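Local structure of 2-oxo-1,2-dihydroquinoline 8-monooxygenase, oxygenase component (Pseudomonas putida, 1Z02) at residues H232-P244 and G281-R293. The protein probably hydroxylates 2-oxo-1,2-dihydroquinoline at position 8, as the oxygenase component of a Rieske-type monooxygenase with a [2Fe-2S] cluster and a mononuclear iron. Sequence-based numbering, arbitrary orientation.
Sequences HAMDWVLPLGLLP and GLKVEGLKGRHYR
Asp235, the positive-phi residue of the Schellman motif that ends helix 229-233, meets Lys288 largely through its backbone: the extended lysine chain passes along the carbonyl, Lys288 CD lying 3.2 Å from Asp235 O. Lys288 NZ stays 4.7 Å from Asp235 OD1, not in contact. At Trp236 the indole receives Gly289 over one face, with Gly289 CA 4.1 Å from the centroid of the five-membered ring in a CH-pi contact; on the opposite face Met234 CB lies off-centre, toward the rim, and Arg290 CG comes obliquely to CZ2. Cut back to an alanine, this position would probably leave Gly289 CA and the Arg290 methylenes without their aromatic partner, opening a gap. Val237 and Lys288 form a single antiparallel, hydrogen-bonded bridge at the surface of the iron-bearing, Bet v 1-like ring-hydroxylase domain. Val237 N to Lys288 O is 2.7 Å and nearly straight (164°), whereas Lys288 N to Val237 O stretches to 3.3 Å. With CG1 anti to the backbone N (chi1 177°), Val237 brings that methyl to 3.3 Å from Val284 CG1, tighter than usual carbon contact. The Leu238 side chain lies about 5 Å from that of the iron ligand His225. Leu240 CD2 reaches Val284 CG2 at 3.9 Å.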
loop_
_atom_site.group_PDB
_atom_site.type_symbol
_atom_site.label_atom_id
_atom_site.label_comp_id
_atom_site.label_asym_id
_atom_site.label_seq_id
_atom_site.Cartn_x
_atom_site.Cartn_y
_atom_site.Cartn_z
ATOM N N HIS A 232 33.989 3.661 -21.197
ATOM C CA HIS A 232 35.183 2.851 -21.434
ATOM C C HIS A 232 35.389 2.514 -22.905
ATOM O O HIS A 232 36.527 2.390 -23.364
ATOM C CB HIS A 232 35.131 1.557 -20.624
ATOM C CG HIS A 232 35.047 1.778 -19.155
ATOM N ND1 HIS A 232 33.895 2.211 -18.527
ATOM C CD2 HIS A 232 35.979 1.670 -18.182
ATOM C CE1 HIS A 232 34.125 2.354 -17.238
ATOM N NE2 HIS A 232 35.384 2.031 -17.001
ATOM N N ALA A 233 34.295 2.362 -23.642
ATOM C CA ALA A 233 34.380 2.045 -25.061
ATOM C C ALA A 233 34.960 3.230 -25.825
ATOM O O ALA A 233 35.683 3.049 -26.803
ATOM C CB ALA A 233 32.998 1.696 -25.608
ATOM N N MET A 234 34.647 4.441 -25.369
ATOM C CA MET A 234 35.145 5.653 -26.020
ATOM C C MET A 234 36.497 6.103 -25.465
ATOM O O MET A 234 37.080 7.080 -25.949
ATOM C CB MET A 234 34.132 6.792 -25.876
ATOM C CG MET A 234 32.781 6.479 -26.461
ATOM S SD MET A 234 32.846 6.053 -28.216
ATOM C CE MET A 234 32.938 7.681 -28.944
ATOM N N ASP A 235 36.992 5.386 -24.459
ATOM C CA ASP A 235 38.266 5.718 -23.830
ATOM C C ASP A 235 38.219 7.091 -23.168
ATOM O O ASP A 235 39.205 7.837 -23.181
ATOM C CB ASP A 235 39.399 5.693 -24.860
ATOM C CG ASP A 235 39.787 4.287 -25.260
ATOM O OD1 ASP A 235 39.738 3.962 -26.452
ATOM O OD2 ASP A 235 40.144 3.492 -24.381
ATOM N N TRP A 236 37.066 7.427 -22.601
ATOM C CA TRP A 236 36.905 8.706 -21.930
ATOM C C TRP A 236 37.557 8.688 -20.554
ATOM O O TRP A 236 37.685 7.639 -19.921
ATOM C CB TRP A 236 35.424 9.055 -21.755
ATOM C CG TRP A 236 34.680 9.353 -23.017
ATOM C CD1 TRP A 236 35.210 9.663 -24.241
ATOM C CD2 TRP A 236 33.259 9.435 -23.162
ATOM N NE1 TRP A 236 34.201 9.933 -25.137
ATOM C CE2 TRP A 236 32.996 9.801 -24.501
ATOM C CE3 TRP A 236 32.183 9.236 -22.287
ATOM C CZ2 TRP A 236 31.693 9.973 -24.987
ATOM C CZ3 TRP A 236 30.891 9.405 -22.767
ATOM C CH2 TRP A 236 30.657 9.772 -24.108
ATOM N N VAL A 237 37.975 9.866 -20.108
ATOM C CA VAL A 237 38.581 10.038 -18.800
ATOM C C VAL A 237 37.842 11.228 -18.217
ATOM O O VAL A 237 38.181 12.379 -18.491
ATOM C CB VAL A 237 40.084 10.361 -18.894
ATOM C CG1 VAL A 237 40.641 10.604 -17.502
ATOM C CG2 VAL A 237 40.825 9.202 -19.557
ATOM N N LEU A 238 36.817 10.940 -17.425
ATOM C CA LEU A 238 35.993 11.979 -16.828
ATOM C C LEU A 238 36.645 12.687 -15.649
ATOM O O LEU A 238 37.476 12.111 -14.948
ATOM C CB LEU A 238 34.657 11.386 -16.363
ATOM C CG LEU A 238 33.904 10.504 -17.359
ATOM C CD1 LEU A 238 32.606 10.040 -16.718
ATOM C CD2 LEU A 238 33.629 11.268 -18.645
ATOM N N PRO A 239 36.280 13.963 -15.429
ATOM C CA PRO A 239 36.810 14.765 -14.327
ATOM C C PRO A 239 36.059 14.447 -13.029
ATOM O O PRO A 239 34.890 14.055 -13.064
ATOM C CB PRO A 239 36.575 16.194 -14.800
ATOM C CG PRO A 239 35.280 16.077 -15.523
ATOM C CD PRO A 239 35.490 14.810 -16.344
ATOM N N LEU A 240 36.719 14.621 -11.887
ATOM C CA LEU A 240 36.085 14.341 -10.600
ATOM C C LEU A 240 34.854 15.220 -10.420
ATOM O O LEU A 240 33.950 14.882 -9.661
ATOM C CB LEU A 240 37.069 14.593 -9.456
ATOM C CG LEU A 240 38.339 13.739 -9.426
ATOM C CD1 LEU A 240 39.111 14.051 -8.151
ATOM C CD2 LEU A 240 37.984 12.262 -9.478
ATOM N N GLY A 241 34.832 16.349 -11.124
ATOM C CA GLY A 241 33.708 17.265 -11.037
ATOM C C GLY A 241 33.954 18.575 -11.767
ATOM O O GLY A 241 35.074 18.851 -12.203
ATOM N N LEU A 242 32.897 19.369 -11.918
ATOM C CA LEU A 242 32.963 20.670 -12.577
ATOM C C LEU A 242 32.598 21.743 -11.562
ATOM O O LEU A 242 31.580 21.633 -10.876
ATOM C CB LEU A 242 31.975 20.745 -13.746
ATOM C CG LEU A 242 32.389 20.203 -15.118
ATOM C CD1 LEU A 242 31.234 20.389 -16.098
ATOM C CD2 LEU A 242 33.623 20.945 -15.616
ATOM N N LEU A 243 33.418 22.787 -11.479
ATOM C CA LEU A 243 33.173 23.868 -10.529
ATOM C C LEU A 243 32.945 25.223 -11.159
ATOM O O LEU A 243 33.584 25.579 -12.146
ATOM C CB LEU A 243 34.347 24.055 -9.582
ATOM C CG LEU A 243 35.022 22.949 -8.820
ATOM C CD1 LEU A 243 36.281 23.549 -8.225
ATOM C CD2 LEU A 243 34.115 22.392 -7.756
ATOM N N PRO A 244 32.034 26.010 -10.577
ATOM C CA PRO A 244 31.763 27.344 -11.109
ATOM C C PRO A 244 32.893 28.257 -10.623
ATOM O O PRO A 244 33.215 28.284 -9.428
ATOM C CB PRO A 244 30.415 27.692 -10.491
ATOM C CG PRO A 244 30.458 26.996 -9.169
ATOM C CD PRO A 244 31.070 25.657 -9.517
ATOM N N GLY A 281 43.673 11.002 -1.997
ATOM C CA GLY A 281 44.762 10.547 -2.842
ATOM C C GLY A 281 44.315 10.189 -4.245
ATOM O O GLY A 281 44.837 9.257 -4.854
ATOM N N LEU A 282 43.339 10.929 -4.761
ATOM C CA LEU A 282 42.819 10.687 -6.103
ATOM C C LEU A 282 43.312 11.751 -7.071
ATOM O O LEU A 282 43.452 12.924 -6.715
ATOM C CB LEU A 282 41.286 10.712 -6.102
ATOM C CG LEU A 282 40.563 9.795 -5.120
ATOM C CD1 LEU A 282 39.075 10.039 -5.232
ATOM C CD2 LEU A 282 40.900 8.346 -5.411
ATOM N N LYS A 283 43.573 11.336 -8.302
ATOM C CA LYS A 283 44.013 12.276 -9.305
ATOM C C LYS A 283 43.861 11.723 -10.715
ATOM O O LYS A 283 44.281 10.606 -11.022
ATOM C CB LYS A 283 45.447 12.692 -9.002
ATOM C CG LYS A 283 46.410 12.480 -10.098
ATOM C CD LYS A 283 47.630 11.871 -9.490
ATOM C CE LYS A 283 48.757 11.838 -10.468
ATOM N NZ LYS A 283 49.906 11.242 -9.768
ATOM N N VAL A 284 43.238 12.533 -11.559
ATOM C CA VAL A 284 42.972 12.192 -12.941
ATOM C C VAL A 284 43.916 12.943 -13.868
ATOM O O VAL A 284 44.235 14.112 -13.647
ATOM C CB VAL A 284 41.513 12.561 -13.307
ATOM C CG1 VAL A 284 41.247 12.288 -14.779
ATOM C CG2 VAL A 284 40.547 11.779 -12.432
ATOM N N GLU A 285 44.376 12.258 -14.905
ATOM C CA GLU A 285 45.265 12.873 -15.878
ATOM C C GLU A 285 44.857 12.427 -17.263
ATOM O O GLU A 285 44.235 11.392 -17.415
ATOM C CB GLU A 285 46.721 12.485 -15.613
ATOM C CG GLU A 285 46.922 11.137 -14.979
ATOM C CD GLU A 285 48.327 10.975 -14.444
ATOM O OE1 GLU A 285 48.718 11.763 -13.560
ATOM O OE2 GLU A 285 49.039 10.065 -14.909
ATOM N N GLY A 286 45.162 13.210 -18.282
ATOM C CA GLY A 286 44.803 12.763 -19.615
ATOM C C GLY A 286 43.319 12.831 -19.905
ATOM O O GLY A 286 42.708 11.873 -20.381
ATOM N N LEU A 287 42.785 14.013 -19.619
ATOM C CA LEU A 287 41.403 14.419 -19.769
ATOM C C LEU A 287 40.761 14.055 -21.137
ATOM O O LEU A 287 41.108 14.636 -22.170
ATOM C CB LEU A 287 41.386 15.930 -19.474
ATOM C CG LEU A 287 40.664 16.085 -18.135
ATOM C CD1 LEU A 287 40.427 17.457 -17.752
ATOM C CD2 LEU A 287 39.479 15.570 -18.341
ATOM N N LYS A 288 39.879 13.058 -21.196
ATOM C CA LYS A 288 39.288 12.772 -22.505
ATOM C C LYS A 288 37.769 12.675 -22.405
ATOM O O LYS A 288 37.246 11.987 -21.532
ATOM C CB LYS A 288 39.875 11.492 -23.111
ATOM C CG LYS A 288 39.695 11.415 -24.601
ATOM C CD LYS A 288 40.227 10.121 -25.135
ATOM C CE LYS A 288 39.784 9.962 -26.565
ATOM N NZ LYS A 288 40.153 8.641 -27.124
ATOM N N GLY A 289 37.059 13.376 -23.286
ATOM C CA GLY A 289 35.608 13.345 -23.236
ATOM C C GLY A 289 34.931 13.952 -24.448
ATOM O O GLY A 289 35.470 13.927 -25.553
ATOM N N ARG A 290 33.741 14.500 -24.237
ATOM C CA ARG A 290 32.971 15.112 -25.310
ATOM C C ARG A 290 32.531 16.528 -24.970
ATOM O O ARG A 290 32.294 16.859 -23.807
ATOM C CB ARG A 290 31.715 14.301 -25.582
ATOM C CG ARG A 290 31.750 13.490 -26.823
ATOM C CD ARG A 290 30.360 13.125 -27.240
ATOM N NE ARG A 290 29.771 14.116 -28.120
ATOM C CZ ARG A 290 30.112 14.257 -29.394
ATOM N NH1 ARG A 290 29.547 15.157 -30.141
ATOM N NH2 ARG A 290 31.032 13.501 -29.942
ATOM N N HIS A 291 32.399 17.361 -25.994
ATOM C CA HIS A 291 31.938 18.722 -25.780
ATOM C C HIS A 291 30.416 18.681 -25.814
ATOM O O HIS A 291 29.822 18.114 -26.738
ATOM C CB HIS A 291 32.461 19.666 -26.865
ATOM C CG HIS A 291 33.940 19.888 -26.814
ATOM N ND1 HIS A 291 34.626 20.074 -25.631
ATOM C CD2 HIS A 291 34.865 19.969 -27.798
ATOM C CE1 HIS A 291 35.907 20.257 -25.890
ATOM N NE2 HIS A 291 36.079 20.199 -27.200
ATOM N N TYR A 292 29.794 19.283 -24.803
ATOM C CA TYR A 292 28.339 19.313 -24.681
ATOM C C TYR A 292 27.949 20.451 -23.744
ATOM O O TYR A 292 28.776 20.947 -22.986
ATOM C CB TYR A 292 27.844 17.986 -24.098
ATOM C CG TYR A 292 28.335 17.759 -22.685
ATOM C CD1 TYR A 292 27.646 18.285 -21.589
ATOM C CD2 TYR A 292 29.513 17.057 -22.444
ATOM C CE1 TYR A 292 28.127 18.116 -20.290
ATOM C CE2 TYR A 292 29.998 16.882 -21.147
ATOM C CZ TYR A 292 29.302 17.412 -20.081
ATOM O OH TYR A 292 29.766 17.227 -18.803
ATOM N N ARG A 293 26.687 20.858 -23.799
ATOM C CA ARG A 293 26.199 21.932 -22.943
ATOM C C ARG A 293 24.760 21.655 -22.506
ATOM O O ARG A 293 23.925 21.244 -23.307
ATOM C CB ARG A 293 26.285 23.267 -23.689
ATOM C CG ARG A 293 25.969 24.479 -22.842
ATOM C CD ARG A 293 26.416 25.751 -23.538
ATOM N NE ARG A 293 25.688 25.997 -24.777
ATOM C CZ ARG A 293 25.926 27.025 -25.586
ATOM N NH1 ARG A 293 25.214 27.183 -26.696
ATOM N NH2 ARG A 293 26.882 27.896 -25.289
#